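PDB 3CP7: alkaline serine protease AL20 from Nesterenkonia abyssinica, which probably cleaves peptide bonds in proteins as a secreted, thermostable serine protease of the trypsin-like fold, active under alkaline conditions. Local coordinates for residues 79-82 / 83-87. Residues are numbered along the deposited sequence; the frame is centred on the assembly and turned at random.
Sequences SAEW and ANRGD
The indole of Trp82 lies over Gly86, and this pair shows how a short helix is finished by a glycine turn tucked under an aromatic ring, with backbone bonds beneath. With CG anti to the backbone N (chi1 177°), the six-membered ring swings over the chain that follows, and Gly86 CA sits beneath one face in a CH-pi contact, 3.8 Å from the ring centroid and displaced toward the rim. Asp87 O meets the same ring at its edge, in plane, 3.7 Å from Trp82 CE3. Gly86, with positive phi, turns the chain out of the helix, while its N still donates to Trp82 O. Two donors share Glu81 O from opposite faces of the carbonyl plane: Arg85 N at 3.0 Å and, in a longer but straight bond, Asp87 N at 3.3 Å. The Glu81 and Arg85 side chains run side by side and point the same way, and Arg85 NH1 rests 3.5 Å from Glu81 CG rather than on the carboxylate, whose OE1 bonds Asn218 of the second subunit. Arg85 NH1 instead makes a salt bridge to Asp87 OD2 (2.9 Å), met on the anti side of the carboxylate. Around the helix, Asn84 folds back so that ND2 reaches Ala80 O at 2.8 Å, with Ala80 O in the plane of the Asn84 side-chain amide, doubling the grip of Asn84 N on that carbonyl. At the start, Ser79 is the N-cap residue: its OG accepts from Trp82 N and also hydrogen-bonds His90 O. The short helix 80-85 follows barrel strand 71-78 and leads toward strand 93-97; Trp82 NE1 bonds His44 O and its side chain touches His41 and Asp91, members of a probable Ser-His-Asp triad, whereas Arg85 NE forms a salt bridge with Glu75 and Asn84 OD1 accepts from Leu76 N, both on strand 71-78 of the second subunit.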
ATOM      1  N   SER A  79      -3.634   3.806   2.202  1.00  8.98           N
ATOM      2  CA  SER A  79      -3.353   4.618   1.031  1.00  9.00           C
ATOM      3  C   SER A  79      -1.905   5.099   1.108  1.00  9.05           C
ATOM      4  O   SER A  79      -1.350   5.247   2.210  1.00  9.29           O
ATOM      5  CB  SER A  79      -4.291   5.816   0.954  1.00  8.88           C
ATOM      6  OG  SER A  79      -3.887   6.800   1.881  1.00  8.64           O
ATOM      7  N   ALA A  80      -1.293   5.325  -0.055  1.00  8.25           N
ATOM      8  CA  ALA A  80       0.084   5.800  -0.106  1.00  9.16           C
ATOM      9  C   ALA A  80       0.200   7.193   0.463  1.00  9.42           C
ATOM     10  O   ALA A  80       1.163   7.494   1.161  1.00 10.04           O
ATOM     11  CB  ALA A  80       0.584   5.788  -1.518  1.00  9.84           C
ATOM     12  N   GLU A  81      -0.764   8.048   0.153  1.00  8.70           N
ATOM     13  CA  GLU A  81      -0.658   9.446   0.571  1.00  8.32           C
ATOM     14  C   GLU A  81      -0.858   9.586   2.076  1.00  8.46           C
ATOM     15  O   GLU A  81      -0.223  10.437   2.708  1.00  8.33           O
ATOM     16  CB  GLU A  81      -1.666  10.308  -0.179  1.00  8.08           C
ATOM     17  CG  GLU A  81      -1.521  10.275  -1.701  1.00  8.79           C
ATOM     18  CD  GLU A  81      -2.324   9.166  -2.381  1.00  9.41           C
ATOM     19  OE1 GLU A  81      -2.503   9.251  -3.624  1.00 10.43           O
ATOM     20  OE2 GLU A  81      -2.773   8.223  -1.702  1.00  9.21           O
ATOM     21  N   TRP A  82      -1.736   8.771   2.654  1.00  8.63           N
ATOM     22  CA  TRP A  82      -1.860   8.766   4.110  1.00  9.31           C
ATOM     23  C   TRP A  82      -0.561   8.278   4.774  1.00  9.71           C
ATOM     24  O   TRP A  82      -0.000   8.952   5.644  1.00  9.80           O
ATOM     25  CB  TRP A  82      -3.065   7.945   4.616  1.00  9.32           C
ATOM     26  CG  TRP A  82      -3.037   7.971   6.094  1.00  9.06           C
ATOM     27  CD1 TRP A  82      -2.559   7.000   6.941  1.00  9.88           C
ATOM     28  CD2 TRP A  82      -3.356   9.094   6.907  1.00  9.43           C
ATOM     29  NE1 TRP A  82      -2.604   7.448   8.243  1.00  8.93           N
ATOM     30  CE2 TRP A  82      -3.079   8.737   8.248  1.00  9.06           C
ATOM     31  CE3 TRP A  82      -3.869  10.374   6.632  1.00 10.43           C
ATOM     32  CZ2 TRP A  82      -3.298   9.619   9.311  1.00 10.31           C
ATOM     33  CZ3 TRP A  82      -4.098  11.249   7.692  1.00  9.81           C
ATOM     34  CH2 TRP A  82      -3.806  10.864   9.013  1.00 10.27           C
ATOM     35  N   ALA A  83      -0.087   7.105   4.365  1.00 10.20           N
ATOM     36  CA  ALA A  83       1.099   6.509   5.001  1.00 11.29           C
ATOM     37  C   ALA A  83       2.334   7.385   4.911  1.00 11.45           C
ATOM     38  O   ALA A  83       3.128   7.438   5.854  1.00 11.89           O
ATOM     39  CB  ALA A  83       1.403   5.147   4.391  1.00 11.82           C
ATOM     40  N   ASN A  84       2.501   8.044   3.773  1.00 11.55           N
ATOM     41  CA  ASN A  84       3.717   8.773   3.499  1.00 12.17           C
ATOM     42  C   ASN A  84       3.668  10.218   3.991  1.00 12.65           C
ATOM     43  O   ASN A  84       4.706  10.786   4.330  1.00 12.84           O
ATOM     44  CB  ASN A  84       4.076   8.697   2.005  1.00 12.60           C
ATOM     45  CG  ASN A  84       4.628   7.321   1.595  1.00 13.47           C
ATOM     46  OD1 ASN A  84       5.839   7.120   1.601  1.00 13.04           O
ATOM     47  ND2 ASN A  84       3.743   6.380   1.214  1.00 11.22           N
ATOM     48  N   ARG A  85       2.480  10.825   4.025  1.00 12.30           N
ATOM     49  CA  ARG A  85       2.382  12.267   4.251  1.00 13.37           C
ATOM     50  C   ARG A  85       1.248  12.691   5.214  1.00 12.41           C
ATOM     51  O   ARG A  85       1.116  13.873   5.533  1.00 13.25           O
ATOM     52  CB  ARG A  85       2.261  12.997   2.890  1.00 13.79           C
ATOM     53  CG  ARG A  85       3.295  12.530   1.817  1.00 15.61           C
ATOM     54  CD  ARG A  85       3.247  13.288   0.483  1.00 15.95           C
ATOM     55  NE  ARG A  85       2.071  13.002  -0.344  1.00 16.82           N
ATOM     56  CZ  ARG A  85       0.937  13.702  -0.288  1.00 15.58           C
ATOM     57  NH1 ARG A  85      -0.082  13.397  -1.080  1.00 14.98           N
ATOM     58  NH2 ARG A  85       0.826  14.707   0.569  1.00 16.95           N
ATOM     59  N   GLY A  86       0.429  11.745   5.675  1.00 11.27           N
ATOM     60  CA  GLY A  86      -0.727  12.084   6.511  1.00 11.05           C
ATOM     61  C   GLY A  86      -1.736  12.943   5.765  1.00 10.49           C
ATOM     62  O   GLY A  86      -2.385  13.812   6.356  1.00 11.15           O
ATOM     63  N   ASP A  87      -1.869  12.690   4.463  1.00  9.43           N
ATOM     64  CA  ASP A  87      -2.729  13.480   3.581  1.00  9.31           C
ATOM     65  C   ASP A  87      -4.186  13.115   3.826  1.00  8.83           C
ATOM     66  O   ASP A  87      -4.627  12.024   3.451  1.00  8.94           O
ATOM     67  CB  ASP A  87      -2.348  13.163   2.135  1.00  9.02           C
ATOM     68  CG  ASP A  87      -3.108  13.989   1.107  1.00  9.75           C
ATOM     69  OD1 ASP A  87      -4.066  14.720   1.449  1.00  9.63           O
ATOM     70  OD2 ASP A  87      -2.734  13.899  -0.082  1.00 11.48           O
TER